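Local coordinates for protein GlcNAc-alpha-1,4-Gal-releasing endo-beta-galactosidase (Clostridium perfringens, PDB 1UPS) that binds a calcium ion and probably hydrolyses internal beta-galactosidic bonds of glycans, releasing the disaccharide GlcNAc-alpha-1,4-Gal, at residues L43-W56 against S95-F109. Numbering follows the deposited sequence. Where two conformers were deposited one is given.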
ATOM      1  N   LEU A  43     -16.974   4.277 -21.749  1.00 15.70           N
ATOM      2  CA  LEU A  43     -16.836   4.237 -20.304  1.00 15.17           C
ATOM      3  C   LEU A  43     -18.207   3.975 -19.684  1.00 15.48           C
ATOM      4  O   LEU A  43     -19.195   4.586 -20.092  1.00 16.23           O
ATOM      5  CB  LEU A  43     -16.301   5.576 -19.811  1.00 15.03           C
ATOM      6  CG  LEU A  43     -15.943   5.666 -18.330  1.00 13.34           C
ATOM      7  CD1 LEU A  43     -14.689   4.840 -18.025  1.00 12.73           C
ATOM      8  CD2 LEU A  43     -15.696   7.124 -17.966  1.00 15.48           C
ATOM      9  N   ASP A  44     -18.262   3.075 -18.705  1.00 15.30           N
ATOM     10  CA  ASP A  44     -19.522   2.736 -18.036  1.00 15.19           C
ATOM     11  C   ASP A  44     -19.875   3.857 -17.067  1.00 15.63           C
ATOM     12  O   ASP A  44     -19.264   3.985 -15.997  1.00 14.84           O
ATOM     13  CB  ASP A  44     -19.382   1.405 -17.291  1.00 15.39           C
ATOM     14  CG  ASP A  44     -20.696   0.900 -16.715  1.00 16.15           C
ATOM     15  OD1 ASP A  44     -21.630   1.694 -16.476  1.00 17.93           O
ATOM     16  OD2 ASP A  44     -20.879  -0.304 -16.476  1.00 17.51           O
ATOM     17  N   ARG A  45     -20.864   4.664 -17.434  1.00 15.90           N
ATOM     18  CA  ARG A  45     -21.175   5.859 -16.652  1.00 17.03           C
ATOM     19  C   ARG A  45     -21.995   5.567 -15.388  1.00 16.83           C
ATOM     20  O   ARG A  45     -22.297   6.473 -14.598  1.00 16.89           O
ATOM     21  CB  ARG A  45     -21.825   6.920 -17.547  1.00 18.02           C
ATOM     22  CG  ARG A  45     -20.856   7.394 -18.625  1.00 20.35           C
ATOM     23  CD  ARG A  45     -21.257   8.660 -19.339  1.00 25.34           C
ATOM     24  NE  ARG A  45     -20.272   9.013 -20.365  1.00 28.61           N
ATOM     25  CZ  ARG A  45     -19.174   9.742 -20.140  1.00 29.19           C
ATOM     26  NH1 ARG A  45     -18.918  10.218 -18.923  1.00 29.12           N
ATOM     27  NH2 ARG A  45     -18.339  10.011 -21.140  1.00 28.68           N
ATOM     28  N   GLU A  46     -22.343   4.299 -15.192  1.00 16.47           N
ATOM     29  CA  GLU A  46     -22.914   3.878 -13.922  1.00 16.44           C
ATOM     30  C   GLU A  46     -21.807   3.636 -12.894  1.00 15.52           C
ATOM     31  O   GLU A  46     -22.084   3.536 -11.695  1.00 15.64           O
ATOM     32  CB  GLU A  46     -23.797   2.626 -14.101  1.00 16.96           C
ATOM     33  CG  GLU A  46     -25.133   2.889 -14.804  0.65 19.98           C
ATOM     34  CD  GLU A  46     -25.984   3.956 -14.123  0.65 24.46           C
ATOM     35  OE1 GLU A  46     -26.497   4.852 -14.833  0.65 26.24           O
ATOM     36  OE2 GLU A  46     -26.157   3.901 -12.881  0.65 26.80           O
ATOM     37  N   LYS A  47     -20.555   3.562 -13.349  1.00 13.96           N
ATOM     38  CA  LYS A  47     -19.417   3.281 -12.453  1.00 13.41           C
ATOM     39  C   LYS A  47     -18.446   4.456 -12.321  1.00 12.85           C
ATOM     40  O   LYS A  47     -17.849   4.660 -11.251  1.00 13.00           O
ATOM     41  CB  LYS A  47     -18.647   2.050 -12.954  1.00 13.50           C
ATOM     42  CG  LYS A  47     -19.476   0.779 -12.971  1.00 13.99           C
ATOM     43  CD  LYS A  47     -18.721  -0.428 -13.514  1.00 15.05           C
ATOM     44  CE  LYS A  47     -19.627  -1.688 -13.387  1.00 16.86           C
ATOM     45  NZ  LYS A  47     -19.149  -2.836 -14.191  1.00 20.64           N
ATOM     46  N   TRP A  48     -18.279   5.206 -13.414  1.00 12.35           N
ATOM     47  CA  TRP A  48     -17.234   6.239 -13.515  1.00 11.87           C
ATOM     48  C   TRP A  48     -17.748   7.564 -14.058  1.00 12.28           C
ATOM     49  O   TRP A  48     -18.646   7.599 -14.924  1.00 12.11           O
ATOM     50  CB  TRP A  48     -16.100   5.778 -14.458  1.00 11.85           C
ATOM     51  CG  TRP A  48     -15.507   4.464 -14.082  1.00 11.97           C
ATOM     52  CD1 TRP A  48     -15.778   3.248 -14.653  1.00 12.67           C
ATOM     53  CD2 TRP A  48     -14.560   4.219 -13.038  1.00 12.47           C
ATOM     54  NE1 TRP A  48     -15.041   2.263 -14.035  1.00 13.64           N
ATOM     55  CE2 TRP A  48     -14.304   2.824 -13.025  1.00 12.23           C
ATOM     56  CE3 TRP A  48     -13.902   5.037 -12.098  1.00 13.51           C
ATOM     57  CZ2 TRP A  48     -13.400   2.228 -12.133  1.00 12.76           C
ATOM     58  CZ3 TRP A  48     -13.004   4.445 -11.199  1.00 15.45           C
ATOM     59  CH2 TRP A  48     -12.773   3.045 -11.218  1.00 12.90           C
ATOM     60  N   THR A  49     -17.134   8.644 -13.582  1.00 12.19           N
ATOM     61  CA  THR A  49     -17.169   9.908 -14.293  1.00 12.64           C
ATOM     62  C   THR A  49     -15.797  10.202 -14.919  1.00 12.83           C
ATOM     63  O   THR A  49     -14.767   9.776 -14.388  1.00 12.85           O
ATOM     64  CB  THR A  49     -17.682  11.049 -13.381  1.00 12.59           C
ATOM     65  OG1 THR A  49     -17.843  12.239 -14.170  1.00 13.73           O
ATOM     66  CG2 THR A  49     -16.668  11.437 -12.268  1.00 13.85           C
ATOM     67  N   ASP A  50     -15.786  10.889 -16.060  1.00 13.18           N
ATOM     68  CA  ASP A  50     -14.528  11.184 -16.760  1.00 13.67           C
ATOM     69  C   ASP A  50     -14.075  12.637 -16.568  1.00 13.58           C
ATOM     70  O   ASP A  50     -13.556  13.288 -17.476  1.00 13.35           O
ATOM     71  CB  ASP A  50     -14.580  10.754 -18.237  1.00 13.73           C
ATOM     72  CG  ASP A  50     -15.768  11.325 -18.988  1.00 16.21           C
ATOM     73  OD1 ASP A  50     -15.880  11.030 -20.211  1.00 16.90           O
ATOM     74  OD2 ASP A  50     -16.639  12.045 -18.453  1.00 15.24           O
ATOM     75  N   TYR A  51     -14.253  13.128 -15.349  1.00 13.89           N
ATOM     76  CA  TYR A  51     -13.738  14.430 -14.962  1.00 13.96           C
ATOM     77  C   TYR A  51     -12.896  14.285 -13.701  1.00 14.18           C
ATOM     78  O   TYR A  51     -13.247  13.501 -12.794  1.00 13.84           O
ATOM     79  CB  TYR A  51     -14.890  15.384 -14.669  1.00 14.98           C
ATOM     80  CG  TYR A  51     -15.685  15.802 -15.887  1.00 16.65           C
ATOM     81  CD1 TYR A  51     -16.700  14.986 -16.393  1.00 18.16           C
ATOM     82  CD2 TYR A  51     -15.445  17.025 -16.511  1.00 18.45           C
ATOM     83  CE1 TYR A  51     -17.437  15.367 -17.519  1.00 18.64           C
ATOM     84  CE2 TYR A  51     -16.183  17.424 -17.635  1.00 18.43           C
ATOM     85  CZ  TYR A  51     -17.178  16.589 -18.124  1.00 20.21           C
ATOM     86  OH  TYR A  51     -17.923  16.978 -19.212  1.00 20.43           O
ATOM     87  N   TYR A  52     -11.828  15.080 -13.623  1.00 12.94           N
ATOM     88  CA  TYR A  52     -10.915  15.037 -12.496  1.00 12.39           C
ATOM     89  C   TYR A  52     -11.373  16.091 -11.465  1.00 12.18           C
ATOM     90  O   TYR A  52     -11.369  17.281 -11.768  1.00 11.93           O
ATOM     91  CB  TYR A  52      -9.477  15.308 -13.003  1.00 12.51           C
ATOM     92  CG  TYR A  52      -8.391  15.260 -11.933  1.00 12.81           C
ATOM     93  CD1 TYR A  52      -8.522  14.441 -10.805  1.00 11.55           C
ATOM     94  CD2 TYR A  52      -7.227  16.026 -12.065  1.00 14.70           C
ATOM     95  CE1 TYR A  52      -7.507  14.410  -9.805  1.00 12.68           C
ATOM     96  CE2 TYR A  52      -6.211  15.996 -11.093  1.00 16.06           C
ATOM     97  CZ  TYR A  52      -6.363  15.187  -9.969  1.00 14.90           C
ATOM     98  OH  TYR A  52      -5.371  15.186  -9.007  1.00 15.77           O
ATOM     99  N   LEU A  53     -11.792  15.655 -10.270  1.00 11.21           N
ATOM    100  CA  LEU A  53     -12.180  16.582  -9.169  1.00 11.96           C
ATOM    101  C   LEU A  53     -12.827  17.902  -9.649  1.00 11.80           C
ATOM    102  O   LEU A  53     -12.360  18.994  -9.306  1.00 11.20           O
ATOM    103  CB  LEU A  53     -10.987  16.874  -8.243  1.00 11.76           C
ATOM    104  CG  LEU A  53     -10.308  15.640  -7.636  1.00 12.86           C
ATOM    105  CD1 LEU A  53      -8.968  16.016  -6.975  1.00 13.76           C
ATOM    106  CD2 LEU A  53     -11.233  14.937  -6.631  1.00 13.11           C
ATOM    107  N   PRO A  54     -13.902  17.795 -10.437  1.00 11.81           N
ATOM    108  CA  PRO A  54     -14.458  18.973 -11.131  1.00 12.08           C
ATOM    109  C   PRO A  54     -15.011  20.070 -10.210  1.00 12.57           C
ATOM    110  O   PRO A  54     -15.131  21.217 -10.654  1.00 12.69           O
ATOM    111  CB  PRO A  54     -15.546  18.378 -12.025  1.00 12.66           C
ATOM    112  CG  PRO A  54     -15.947  17.078 -11.343  1.00 12.15           C
ATOM    113  CD  PRO A  54     -14.646  16.560 -10.754  1.00 11.79           C
ATOM    114  N   HIS A  55     -15.302  19.742  -8.953  1.00 11.82           N
ATOM    115  CA  HIS A  55     -15.768  20.745  -7.981  1.00 12.75           C
ATOM    116  C   HIS A  55     -14.736  21.835  -7.658  1.00 12.93           C
ATOM    117  O   HIS A  55     -15.109  22.900  -7.133  1.00 13.68           O
ATOM    118  CB  HIS A  55     -16.214  20.066  -6.688  1.00 11.92           C
ATOM    119  CG  HIS A  55     -15.197  19.128  -6.121  1.00 11.77           C
ATOM    120  ND1 HIS A  55     -14.955  17.885  -6.660  1.00 11.97           N
ATOM    121  CD2 HIS A  55     -14.343  19.261  -5.079  1.00 11.24           C
ATOM    122  CE1 HIS A  55     -14.010  17.279  -5.963  1.00 10.85           C
ATOM    123  NE2 HIS A  55     -13.620  18.091  -4.996  1.00 11.03           N
ATOM    124  N   TRP A  56     -13.453  21.599  -7.959  1.00 12.95           N
ATOM    125  CA  TRP A  56     -12.430  22.628  -7.691  1.00 13.25           C
ATOM    126  C   TRP A  56     -12.339  23.694  -8.786  1.00 14.71           C
ATOM    127  O   TRP A  56     -11.736  24.733  -8.575  1.00 15.79           O
ATOM    128  CB  TRP A  56     -11.034  22.037  -7.439  1.00 13.20           C
ATOM    129  CG  TRP A  56     -10.972  21.115  -6.248  1.00 12.21           C
ATOM    130  CD1 TRP A  56     -10.419  19.861  -6.209  1.00 12.81           C
ATOM    131  CD2 TRP A  56     -11.486  21.371  -4.933  1.00 11.84           C
ATOM    132  NE1 TRP A  56     -10.562  19.323  -4.952  1.00 12.81           N
ATOM    133  CE2 TRP A  56     -11.213  20.225  -4.146  1.00 11.74           C
ATOM    134  CE3 TRP A  56     -12.162  22.458  -4.334  1.00 12.81           C
ATOM    135  CZ2 TRP A  56     -11.607  20.116  -2.803  1.00 10.98           C
ATOM    136  CZ3 TRP A  56     -12.538  22.368  -2.988  1.00 12.80           C
ATOM    137  CH2 TRP A  56     -12.266  21.187  -2.234  1.00 10.98           C
ATOM    138  N   SER A  95      -3.750  16.397 -16.593  1.00  9.25           N
ATOM    139  CA  SER A  95      -4.124  15.055 -16.127  1.00  9.60           C
ATOM    140  C   SER A  95      -5.357  14.579 -16.873  1.00  9.62           C
ATOM    141  O   SER A  95      -6.245  15.384 -17.165  1.00  9.96           O
ATOM    142  CB  SER A  95      -4.383  15.040 -14.599  1.00  9.72           C
ATOM    143  OG  SER A  95      -4.776  13.732 -14.128  1.00 10.43           O
ATOM    144  N   SER A  96      -5.400  13.281 -17.178  1.00  9.75           N
ATOM    145  CA  SER A  96      -6.613  12.643 -17.670  1.00 10.10           C
ATOM    146  C   SER A  96      -7.058  11.644 -16.608  1.00  9.81           C
ATOM    147  O   SER A  96      -6.347  10.661 -16.325  1.00 10.31           O
ATOM    148  CB  SER A  96      -6.360  11.913 -18.989  1.00  9.43           C
ATOM    149  OG  SER A  96      -6.312  12.829 -20.076  1.00 10.08           O
ATOM    150  N   ALA A  97      -8.247  11.859 -16.055  1.00 10.57           N
ATOM    151  CA  ALA A  97      -8.715  11.047 -14.908  1.00  9.78           C
ATOM    152  C   ALA A  97     -10.135  10.494 -15.069  1.00 10.25           C
ATOM    153  O   ALA A  97     -11.006  11.142 -15.681  1.00 10.92           O
ATOM    154  CB  ALA A  97      -8.655  11.897 -13.610  1.00  9.70           C
ATOM    155  N   ILE A  98     -10.371   9.315 -14.483  1.00  9.86           N
ATOM    156  CA  ILE A  98     -11.740   8.892 -14.195  1.00  9.99           C
ATOM    157  C   ILE A  98     -11.883   8.722 -12.690  1.00 10.55           C
ATOM    158  O   ILE A  98     -10.888   8.442 -11.991  1.00 10.44           O
ATOM    159  CB  ILE A  98     -12.158   7.615 -14.984  1.00  9.59           C
ATOM    160  CG1 ILE A  98     -11.328   6.380 -14.567  1.00 11.07           C
ATOM    161  CG2 ILE A  98     -12.052   7.878 -16.494  1.00 10.09           C
ATOM    162  CD1 ILE A  98     -11.900   5.038 -15.066  1.00 11.15           C
ATOM    163  N   MET A  99     -13.104   8.909 -12.180  1.00 10.20           N
ATOM    164  CA  MET A  99     -13.336   8.747 -10.744  1.00 10.15           C
ATOM    165  C   MET A  99     -14.600   7.954 -10.516  1.00 10.06           C
ATOM    166  O   MET A  99     -15.519   8.058 -11.308  1.00 10.61           O
ATOM    167  CB  MET A  99     -13.487  10.104 -10.050  1.00 10.37           C
ATOM    168  CG  MET A  99     -12.422  11.149 -10.405  1.00 10.22           C
ATOM    169  SD  MET A  99     -12.334  12.489  -9.209  1.00 11.43           S
ATOM    170  CE  MET A  99     -14.066  13.151  -9.321  1.00 10.66           C
ATOM    171  N   SER A 100     -14.644   7.173  -9.434  1.00 10.88           N
ATOM    172  CA  SER A 100     -15.834   6.370  -9.097  1.00 10.93           C
ATOM    173  C   SER A 100     -16.880   7.133  -8.252  1.00 11.10           C
ATOM    174  O   SER A 100     -17.739   6.520  -7.613  1.00 11.78           O
ATOM    175  CB  SER A 100     -15.421   5.066  -8.392  1.00 11.29           C
ATOM    176  OG  SER A 100     -15.042   5.315  -7.041  1.00 10.87           O
ATOM    177  N   PHE A 101     -16.813   8.462  -8.270  1.00 11.96           N
ATOM    178  CA  PHE A 101     -17.709   9.318  -7.475  1.00 11.88           C
ATOM    179  C   PHE A 101     -17.660  10.737  -8.050  1.00 11.76           C
ATOM    180  O   PHE A 101     -16.800  11.064  -8.890  1.00 11.16           O
ATOM    181  CB  PHE A 101     -17.242   9.364  -6.007  1.00 11.82           C
ATOM    182  CG  PHE A 101     -15.878   9.978  -5.853  1.00 13.13           C
ATOM    183  CD1 PHE A 101     -14.733   9.200  -6.037  1.00 12.69           C
ATOM    184  CD2 PHE A 101     -15.742  11.350  -5.622  1.00 12.76           C
ATOM    185  CE1 PHE A 101     -13.454   9.787  -5.967  1.00 14.33           C
ATOM    186  CE2 PHE A 101     -14.471  11.946  -5.539  1.00 14.69           C
ATOM    187  CZ  PHE A 101     -13.325  11.154  -5.713  1.00 13.48           C
ATOM    188  N   ASP A 102     -18.575  11.577  -7.581  1.00 11.26           N
ATOM    189  CA  ASP A 102     -18.577  13.001  -7.906  1.00 11.80           C
ATOM    190  C   ASP A 102     -19.236  13.647  -6.703  1.00 11.87           C
ATOM    191  O   ASP A 102     -20.419  13.424  -6.456  1.00 12.19           O
ATOM    192  CB  ASP A 102     -19.378  13.224  -9.191  1.00 12.19           C
ATOM    193  CG  ASP A 102     -19.358  14.661  -9.679  1.00 14.00           C
ATOM    194  OD1 ASP A 102     -20.005  14.920 -10.735  1.00 15.49           O
ATOM    195  OD2 ASP A 102     -18.745  15.586  -9.106  1.00 13.84           O
ATOM    196  N   LYS A 103     -18.475  14.422  -5.938  1.00 11.88           N
ATOM    197  CA  LYS A 103     -18.973  14.891  -4.652  1.00 11.91           C
ATOM    198  C   LYS A 103     -18.258  16.178  -4.253  1.00 12.03           C
ATOM    199  O   LYS A 103     -17.042  16.288  -4.428  1.00 11.35           O
ATOM    200  CB  LYS A 103     -18.790  13.799  -3.569  1.00 11.55           C
ATOM    201  CG  LYS A 103     -19.486  14.112  -2.225  1.00 11.42           C
ATOM    202  CD  LYS A 103     -19.479  12.876  -1.318  1.00 11.35           C
ATOM    203  CE  LYS A 103     -20.248  13.079   0.002  1.00 14.50           C
ATOM    204  NZ  LYS A 103     -19.417  13.759   1.031  1.00 15.70           N
ATOM    205  N   SER A 104     -19.017  17.134  -3.710  1.00 12.06           N
ATOM    206  CA  SER A 104     -18.454  18.414  -3.266  1.00 12.13           C
ATOM    207  C   SER A 104     -17.330  18.219  -2.240  1.00 11.57           C
ATOM    208  O   SER A 104     -17.376  17.290  -1.429  1.00 11.00           O
ATOM    209  CB  SER A 104     -19.541  19.293  -2.626  1.00 12.62           C
ATOM    210  OG  SER A 104     -20.437  19.804  -3.598  1.00 14.09           O
ATOM    211  N   TRP A 105     -16.344  19.120  -2.279  1.00 11.42           N
ATOM    212  CA  TRP A 105     -15.304  19.260  -1.253  1.00 10.44           C
ATOM    213  C   TRP A 105     -14.256  18.134  -1.188  1.00 10.34           C
ATOM    214  O   TRP A 105     -13.319  18.224  -0.394  1.00 10.12           O
ATOM    215  CB  TRP A 105     -15.927  19.455   0.145  1.00 11.04           C
ATOM    216  CG  TRP A 105     -16.598  20.786   0.342  1.00 11.99           C
ATOM    217  CD1 TRP A 105     -17.936  21.029   0.461  1.00 13.45           C
ATOM    218  CD2 TRP A 105     -15.942  22.046   0.475  1.00 13.93           C
ATOM    219  NE1 TRP A 105     -18.155  22.374   0.651  1.00 14.66           N
ATOM    220  CE2 TRP A 105     -16.947  23.025   0.663  1.00 15.40           C
ATOM    221  CE3 TRP A 105     -14.603  22.453   0.448  1.00 14.19           C
ATOM    222  CZ2 TRP A 105     -16.654  24.389   0.823  1.00 16.37           C
ATOM    223  CZ3 TRP A 105     -14.307  23.819   0.608  1.00 15.38           C
ATOM    224  CH2 TRP A 105     -15.336  24.763   0.791  1.00 16.86           C
ATOM    225  N   ILE A 106     -14.376  17.114  -2.035  1.00  9.75           N
ATOM    226  CA  ILE A 106     -13.474  15.957  -1.909  1.00 10.11           C
ATOM    227  C   ILE A 106     -12.006  16.277  -2.245  1.00 10.19           C
ATOM    228  O   ILE A 106     -11.709  16.815  -3.319  1.00 10.05           O
ATOM    229  CB  ILE A 106     -13.959  14.753  -2.749  1.00 10.00           C
ATOM    230  CG1 ILE A 106     -15.348  14.288  -2.267  1.00 10.14           C
ATOM    231  CG2 ILE A 106     -12.932  13.605  -2.621  1.00 10.17           C
ATOM    232  CD1 ILE A 106     -15.415  13.901  -0.745  1.00  9.75           C
ATOM    233  N   HIS A 107     -11.106  15.913  -1.329  1.00 11.16           N
ATOM    234  CA  HIS A 107      -9.651  15.958  -1.579  1.00 11.34           C
ATOM    235  C   HIS A 107      -9.165  17.380  -1.906  1.00 11.74           C
ATOM    236  O   HIS A 107      -8.748  17.691  -3.050  1.00 11.44           O
ATOM    237  CB  HIS A 107      -9.214  14.957  -2.667  1.00 11.38           C
ATOM    238  CG  HIS A 107      -7.723  14.846  -2.794  1.00 10.93           C
ATOM    239  ND1 HIS A 107      -6.933  14.319  -1.795  1.00 11.30           N
ATOM    240  CD2 HIS A 107      -6.879  15.235  -3.780  1.00 11.11           C
ATOM    241  CE1 HIS A 107      -5.662  14.398  -2.155  1.00 11.77           C
ATOM    242  NE2 HIS A 107      -5.605  14.931  -3.365  1.00 11.96           N
ATOM    243  N   ASN A 108      -9.225  18.214  -0.875  1.00 11.32           N
ATOM    244  CA  ASN A 108      -8.821  19.620  -0.966  1.00 11.71           C
ATOM    245  C   ASN A 108      -7.312  19.798  -0.830  1.00 12.11           C
ATOM    246  O   ASN A 108      -6.813  20.340   0.167  1.00 12.65           O
ATOM    247  CB  ASN A 108      -9.580  20.463   0.068  1.00 11.08           C
ATOM    248  CG  ASN A 108      -9.583  21.934  -0.286  1.00 11.79           C
ATOM    249  OD1 ASN A 108      -8.985  22.329  -1.297  1.00 10.50           O
ATOM    250  ND2 ASN A 108     -10.287  22.748   0.507  1.00 12.97           N
ATOM    251  N   PHE A 109      -6.582  19.334  -1.841  1.00 12.40           N
ATOM    252  CA  PHE A 109      -5.119  19.327  -1.802  1.00 14.25           C
ATOM    253  C   PHE A 109      -4.568  20.757  -1.711  1.00 14.87           C
ATOM    254  O   PHE A 109      -3.486  20.971  -1.162  1.00 15.31           O
ATOM    255  CB  PHE A 109      -4.531  18.627  -3.041  1.00 13.93           C
ATOM    256  CG  PHE A 109      -4.959  19.234  -4.340  1.00 14.97           C
ATOM    257  CD1 PHE A 109      -4.212  20.260  -4.941  1.00 17.88           C
ATOM    258  CD2 PHE A 109      -6.103  18.788  -4.980  1.00 16.37           C
ATOM    259  CE1 PHE A 109      -4.629  20.834  -6.145  1.00 18.62           C
ATOM    260  CE2 PHE A 109      -6.530  19.356  -6.176  1.00 17.99           C
ATOM    261  CZ  PHE A 109      -5.786  20.386  -6.765  1.00 20.16           C
TER
HETATM  262  O   HOH W   1     -16.318  15.519  -7.765  1.00 18.19           O
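At the edge of one sheet of the beta-sandwich expected of a family 16 glycoside hydrolase, a single antiparallel hydrogen-bonded pair joins Thr49 of a long loop to Met99 of edge strand 94-99, Thr49 N giving to Met99 O and Met99 N to Thr49 O, each at 2.9 Å. Beside it, Ile98 CD1 lies over one face of the Trp48 indole, 3.7 Å from the centroid of its six-membered ring, a CH-pi contact. Met99 SD accepts a weak bond from Leu53 N at 3.4 Å, and the bend at chi3 (-59°) carries CE to Pro54 CD, tip to tip. Farther on, His55 NE2 donates to Ile106 O over 2.8 Å, in the imidazole plane and on a carbonyl lone pair; a water links His55 ND1 to Asp102 OD2 and Lys103 N. His55 CD2 sits over the centre of one face of the Trp56 indole, and the Asn108 amide lies across the opposite face, its plane 22° from the ring, with OD1 toward the rim. Phe109 makes an offset edge-to-face contact with the five-membered ring of Trp56. Asp102 OD2 also forms a salt bridge with Arg118. Strand 246-254 flanks strand 94-99, touching Trp48, Tyr52 and Ala97, while Val151 of strand 145-152 packs on Phe101, Ile106 and His107.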